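Local coordinates for protein xyloglucan-specific endo-beta-1,4-glucanase GH12 (Aspergillus niveus, PDB 4NPR) that probably hydrolyses internal beta-1,4-glucosidic linkages of xyloglucan, with retention of the beta configuration, as a family 12 glycoside hydrolase, at residues A[86-91]-A[218-223]; A[106-111]-A[119-124]. All coordinates share one frame; numbering follows the deposited sequence.

Contact 1 (A[86-91]-A[218-223])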
loop_
_atom_site.group_PDB
_atom_site.type_symbol
_atom_site.label_atom_id
_atom_site.label_comp_id
_atom_site.label_asym_id
_atom_site.label_seq_id
_atom_site.Cartn_x
_atom_site.Cartn_y
_atom_site.Cartn_z
ATOM N N PHE A 86 1.875 5.822 6.736
ATOM C CA PHE A 86 1.562 4.686 5.951
ATOM C C PHE A 86 1.641 3.461 6.842
ATOM O O PHE A 86 2.575 2.658 6.736
ATOM C CB PHE A 86 2.519 4.557 4.771
ATOM C CG PHE A 86 2.273 3.323 3.955
ATOM C CD1 PHE A 86 0.962 3.014 3.502
ATOM C CD2 PHE A 86 3.302 2.446 3.666
ATOM C CE1 PHE A 86 0.706 1.851 2.764
ATOM C CE2 PHE A 86 3.057 1.287 2.906
ATOM C CZ PHE A 86 1.760 0.979 2.471
ATOM N N ALA A 87 0.648 3.349 7.730
ATOM C CA ALA A 87 0.472 2.170 8.541
ATOM C C ALA A 87 0.027 1.056 7.602
ATOM O O ALA A 87 -0.906 1.225 6.845
ATOM C CB ALA A 87 -0.599 2.403 9.577
ATOM N N ASN A 88 0.699 -0.082 7.708
ATOM C CA ASN A 88 0.600 -1.155 6.758
ATOM C C ASN A 88 1.041 -2.433 7.394
ATOM O O ASN A 88 1.804 -2.451 8.367
ATOM C CB ASN A 88 1.526 -0.900 5.572
ATOM C CG ASN A 88 2.986 -0.927 5.961
ATOM O OD1 ASN A 88 3.694 -1.914 5.750
ATOM N ND2 ASN A 88 3.447 0.157 6.551
ATOM N N ALA A 89 0.566 -3.527 6.825
ATOM C CA ALA A 89 1.140 -4.846 7.078
ATOM C C ALA A 89 2.147 -5.200 5.941
ATOM O O ALA A 89 1.768 -5.229 4.788
ATOM C CB ALA A 89 0.035 -5.884 7.129
ATOM N N ALA A 90 3.384 -5.538 6.310
ATOM C CA ALA A 90 4.452 -5.924 5.386
ATOM C C ALA A 90 4.791 -7.406 5.518
ATOM O O ALA A 90 5.037 -7.939 6.608
ATOM C CB ALA A 90 5.701 -5.088 5.658
ATOM N N LEU A 91 4.809 -8.075 4.389
ATOM C CA LEU A 91 5.100 -9.480 4.355
ATOM C C LEU A 91 6.599 -9.635 4.455
ATOM O O LEU A 91 7.317 -8.905 3.798
ATOM C CB LEU A 91 4.634 -10.063 3.034
ATOM C CG LEU A 91 4.856 -11.557 2.880
ATOM C CD1 LEU A 91 3.908 -12.287 3.823
ATOM C CD2 LEU A 91 4.672 -11.980 1.417
ATOM N N ASP A 218 9.761 -5.997 -1.224
ATOM C CA ASP A 218 8.830 -5.580 -0.164
ATOM C C ASP A 218 7.399 -5.667 -0.748
ATOM O O ASP A 218 7.180 -5.231 -1.866
ATOM C CB ASP A 218 9.148 -4.139 0.336
ATOM C CG ASP A 218 10.179 -4.095 1.531
ATOM O OD1 ASP A 218 9.800 -4.412 2.705
ATOM O OD2 ASP A 218 11.361 -3.695 1.301
ATOM N N VAL A 219 6.458 -6.270 -0.002
ATOM C CA VAL A 219 5.033 -6.241 -0.323
ATOM C C VAL A 219 4.212 -5.825 0.905
ATOM O O VAL A 219 4.020 -6.594 1.846
ATOM C CB VAL A 219 4.537 -7.599 -0.818
ATOM C CG1 VAL A 219 3.061 -7.537 -1.198
ATOM C CG2 VAL A 219 5.365 -8.037 -1.988
ATOM N N GLN A 220 3.698 -4.604 0.848
ATOM C CA GLN A 220 3.092 -3.939 1.987
ATOM C C GLN A 220 1.672 -3.491 1.634
ATOM O O GLN A 220 1.453 -3.020 0.536
ATOM C CB GLN A 220 3.899 -2.711 2.309
ATOM C CG GLN A 220 5.365 -3.001 2.526
ATOM C CD GLN A 220 6.083 -1.756 2.991
ATOM O OE1 GLN A 220 6.414 -0.875 2.202
ATOM N NE2 GLN A 220 6.278 -1.654 4.292
ATOM N N ALA A 221 0.720 -3.646 2.542
ATOM C CA ALA A 221 -0.655 -3.178 2.294
ATOM C C ALA A 221 -1.192 -2.371 3.517
ATOM O O ALA A 221 -1.114 -2.844 4.658
ATOM C CB ALA A 221 -1.575 -4.341 1.944
ATOM N N GLY A 222 -1.671 -1.143 3.250
ATOM C CA GLY A 222 -2.187 -0.264 4.275
ATOM C C GLY A 222 -2.937 0.948 3.731
ATOM O O GLY A 222 -3.535 0.908 2.643
ATOM N N THR A 223 -2.900 2.040 4.490
ATOM C CA THR A 223 -3.567 3.249 4.074
ATOM C C THR A 223 -2.648 4.467 4.251
ATOM O O THR A 223 -1.879 4.512 5.212
ATOM C CB THR A 223 -4.883 3.456 4.864
ATOM O OG1 THR A 223 -5.501 4.708 4.498
ATOM C CG2 THR A 223 -4.614 3.438 6.310
HETATM O O HOH W 1 -1.573 5.348 7.883
HETATM O O HOH W 2 1.634 -7.215 2.726
HETATM O O HOH W 3 7.322 -6.242 2.565
#
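Gln-220 lies across Asn-88 and Ala-90 where strands 87-97 and 215-226 pair antiparallel in the larger sheet of the beta-jelly roll. Its CB packs 3.5 Å from Asn-88 OD1, and with CG anti to the carbonyl carbon (chi1 -54°) the chain moves on to set CG 3.8 Å from Ala-90 CB. CD stays beside Asn-88 OD1; OE1 then turns to the edge of the Phe-86 ring, 4.1 Å from CE2, while NE2 comes 3.0 Å from Asn-88 OD1. The two amide planes stand nearly at right angles, 81° apart. Tyr-42, on the next strand, touches Asn-88 and Ala-90 on this side of the sheet. Ala-221 and Leu-91 face the other way, into the sandwich, and meet Tyr-238 and Val-240 of the opposing sheet. Ala-89 and Ala-221 form a hydrogen-bonded pair, the N of each donating to the O of the other. Gly-222 lets the strands close in, its CA 3.8 Å from that of Asn-88. Asn-88 lays its CB over one face of the Phe-86 ring, and Asn-88 ND2 donates a 2.7 Å hydrogen bond to Phe-86 O, which also accepts from Asn-44 ND2.

Contact 2 (A[106-111]-A[119-124]). With SO4 (sulfate ion), chain C.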
loop_
_atom_site.group_PDB
_atom_site.type_symbol
_atom_site.label_atom_id
_atom_site.label_comp_id
_atom_site.label_asym_id
_atom_site.label_seq_id
_atom_site.Cartn_x
_atom_site.Cartn_y
_atom_site.Cartn_z
ATOM N N SER A 106 -3.316 -12.578 -3.181
ATOM C CA SER A 106 -3.670 -11.750 -1.999
ATOM C C SER A 106 -5.174 -11.620 -1.842
ATOM O O SER A 106 -5.878 -11.483 -2.832
ATOM C CB SER A 106 -3.089 -10.330 -2.142
ATOM O OG SER A 106 -3.313 -9.518 -0.981
ATOM N N THR A 107 -5.666 -11.584 -0.611
ATOM C CA THR A 107 -7.070 -11.284 -0.378
ATOM C C THR A 107 -7.172 -10.213 0.695
ATOM O O THR A 107 -6.507 -10.304 1.713
ATOM C CB THR A 107 -7.866 -12.558 0.057
ATOM O OG1 THR A 107 -7.867 -13.544 -1.004
ATOM C CG2 THR A 107 -9.352 -12.196 0.450
ATOM N N TRP A 108 -8.041 -9.225 0.478
ATOM C CA TRP A 108 -8.092 -8.056 1.323
ATOM C C TRP A 108 -9.525 -7.607 1.382
ATOM O O TRP A 108 -10.159 -7.458 0.364
ATOM C CB TRP A 108 -7.234 -6.919 0.731
ATOM C CG TRP A 108 -6.843 -5.790 1.657
ATOM C CD1 TRP A 108 -7.091 -5.691 3.006
ATOM C CD2 TRP A 108 -6.038 -4.649 1.323
ATOM N NE1 TRP A 108 -6.537 -4.532 3.507
ATOM C CE2 TRP A 108 -5.867 -3.893 2.496
ATOM C CE3 TRP A 108 -5.440 -4.208 0.149
ATOM C CZ2 TRP A 108 -5.150 -2.720 2.520
ATOM C CZ3 TRP A 108 -4.718 -3.040 0.167
ATOM C CH2 TRP A 108 -4.576 -2.306 1.350
ATOM N N LYS A 109 -10.004 -7.396 2.600
ATOM C CA LYS A 109 -11.249 -6.765 2.859
ATOM C C LYS A 109 -11.009 -5.610 3.842
ATOM O O LYS A 109 -10.411 -5.811 4.926
ATOM C CB LYS A 109 -12.190 -7.798 3.492
ATOM C CG LYS A 109 -13.469 -7.207 4.093
ATOM C CD LYS A 109 -14.227 -6.468 2.993
ATOM C CE LYS A 109 -15.660 -6.193 3.388
ATOM N NZ LYS A 109 -15.692 -4.998 4.253
ATOM N N TRP A 110 -11.479 -4.415 3.507
ATOM C CA TRP A 110 -11.324 -3.239 4.385
ATOM C C TRP A 110 -12.543 -2.361 4.398
ATOM O O TRP A 110 -13.422 -2.457 3.537
ATOM C CB TRP A 110 -10.128 -2.375 3.987
ATOM C CG TRP A 110 -10.175 -1.857 2.569
ATOM C CD1 TRP A 110 -9.701 -2.478 1.501
ATOM C CD2 TRP A 110 -10.764 -0.618 2.092
ATOM N NE1 TRP A 110 -9.951 -1.730 0.351
ATOM C CE2 TRP A 110 -10.603 -0.586 0.696
ATOM C CE3 TRP A 110 -11.425 0.445 2.705
ATOM C CZ2 TRP A 110 -11.011 0.484 -0.089
ATOM C CZ3 TRP A 110 -11.877 1.519 1.889
ATOM C CH2 TRP A 110 -11.669 1.515 0.521
ATOM N N ASN A 111 -12.542 -1.482 5.388
ATOM C CA ASN A 111 -13.575 -0.466 5.578
ATOM C C ASN A 111 -13.033 0.849 6.182
ATOM O O ASN A 111 -12.159 0.835 7.010
ATOM C CB ASN A 111 -14.685 -1.022 6.478
ATOM C CG ASN A 111 -15.871 -0.110 6.514
ATOM O OD1 ASN A 111 -16.512 0.103 5.462
ATOM N ND2 ASN A 111 -16.128 0.534 7.679
ATOM N N ALA A 119 -7.394 10.207 1.873
ATOM C CA ALA A 119 -6.594 9.018 2.211
ATOM C C ALA A 119 -6.667 8.103 1.047
ATOM O O ALA A 119 -7.621 8.163 0.282
ATOM C CB ALA A 119 -7.170 8.293 3.412
ATOM N N ASP A 120 -5.645 7.285 0.894
ATOM C CA ASP A 120 -5.701 6.135 -0.007
ATOM C C ASP A 120 -5.578 4.823 0.754
ATOM O O ASP A 120 -5.168 4.812 1.922
ATOM C CB ASP A 120 -4.659 6.218 -1.154
ATOM C CG ASP A 120 -3.222 6.038 -0.693
ATOM O OD1 ASP A 120 -2.849 4.996 -0.108
ATOM O OD2 ASP A 120 -2.429 6.946 -0.961
ATOM N N VAL A 121 -6.019 3.746 0.085
ATOM C CA VAL A 121 -5.860 2.375 0.529
ATOM C C VAL A 121 -5.139 1.654 -0.596
ATOM O O VAL A 121 -5.612 1.620 -1.708
ATOM C CB VAL A 121 -7.210 1.677 0.813
ATOM C CG1 VAL A 121 -6.979 0.309 1.460
ATOM C CG2 VAL A 121 -8.093 2.542 1.707
ATOM N N ALA A 122 -4.001 1.042 -0.289
ATOM C CA ALA A 122 -3.030 0.722 -1.294
ATOM C C ALA A 122 -2.128 -0.410 -0.839
ATOM O O ALA A 122 -1.781 -0.503 0.358
ATOM C CB ALA A 122 -2.195 1.956 -1.587
ATOM N N TYR A 123 -1.829 -1.291 -1.805
ATOM C CA TYR A 123 -0.621 -2.074 -1.821
ATOM C C TYR A 123 0.504 -1.156 -2.258
ATOM O O TYR A 123 0.307 -0.279 -3.108
ATOM C CB TYR A 123 -0.641 -3.237 -2.814
ATOM C CG TYR A 123 -1.672 -4.281 -2.578
ATOM C CD1 TYR A 123 -2.982 -4.117 -3.049
ATOM C CD2 TYR A 123 -1.362 -5.433 -1.911
ATOM C CE1 TYR A 123 -3.951 -5.085 -2.833
ATOM C CE2 TYR A 123 -2.307 -6.424 -1.708
ATOM C CZ TYR A 123 -3.611 -6.246 -2.149
ATOM O OH TYR A 123 -4.562 -7.254 -1.950
ATOM N N ASP A 124 1.677 -1.404 -1.656
ATOM C CA ASP A 124 2.943 -0.813 -2.001
ATOM C C ASP A 124 4.013 -1.911 -2.150
ATOM O O ASP A 124 4.412 -2.526 -1.175
ATOM C CB ASP A 124 3.328 0.141 -0.895
ATOM C CG ASP A 124 4.049 1.350 -1.405
ATOM O OD1 ASP A 124 4.201 1.480 -2.640
ATOM O OD2 ASP A 124 4.451 2.185 -0.572
HETATM S S SO4 C . -7.379 -16.030 2.919
HETATM O O1 SO4 C . -8.043 -15.437 1.728
HETATM O O2 SO4 C . -7.008 -14.901 3.814
HETATM O O3 SO4 C . -8.354 -16.938 3.589
HETATM O O4 SO4 C . -6.157 -16.806 2.526
#
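The strands carrying Trp-108 and Tyr-123 run nearly antiparallel (166°) with axes 10.1 Å apart, because they belong to the two opposed sheets of the jelly-roll sandwich and meet chiefly through side chains. Consecutive strands joined in this way form a beta-arch, and the residues between the sheets make up part of the hydrophobic core. At one end Tyr-123 OH donates a 2.8 Å hydrogen bond to Ser-106 OG, which lies near the plane of the tyrosine ring and is also hydrogen-bonded to Ser-239 O. The polar end of the tyrosine is thus fixed inside the sandwich by a serine that has a second partner on strand 231-240.

Trp-108 reaches over to the same tyrosine in a T-shaped stack: its six-membered ring turns its CE3-CZ3 edge to the tyrosine face, with centroids 4.9 Å apart and planes at 76°. The nearest carbons are Trp-108 CE3 and Tyr-123 CE1, at 3.4 Å. Farther along the indole rim, CH2 comes 3.5 Å from Ala-122 O, and Tyr-238 makes another edge-to-face pair with this tryptophan.

Val-121 packs against both indoles. With CG1 anti to the backbone N (chi1 -172°), that methyl meets Trp-108 CH2 at 3.6 Å and also sits almost squarely over the five-membered ring of Trp-110, a CH-pi contact of 3.7 Å to the centroid. The other methyl, CG2, covers the six-membered ring, so the valine straddles both rings of one indole face. The tryptophans in turn touch each other, Trp-110 CD1 lying over a face of Trp-108 near its rim. Trp-110 NE1, on the rim of the five-membered ring that CG1 covers, makes a weak hydrogen bond to Thr-190 O.

In the fold
After five earlier strands the chain enters strand 87-97, which opens contact 1, then crosses to the opposing sheet in strand 105-113 and returns in strand 117-128. Contact 2 is closed there, with only seven residues between its segments. The chain must pass through another ninety or so residues before strand 215-226 completes contact 1, so the short loop lies wholly within the long one. Strand 215-226 sits between 87-97 and 117-128, making contact 1 a pairing within one sheet and contact 2 a junction between sheets. They touch directly: Thr-223 OG1 is 2.6 Å from Asp-120 O, and Ala-221 CB packs 3.7 Å from Trp-108 CH2.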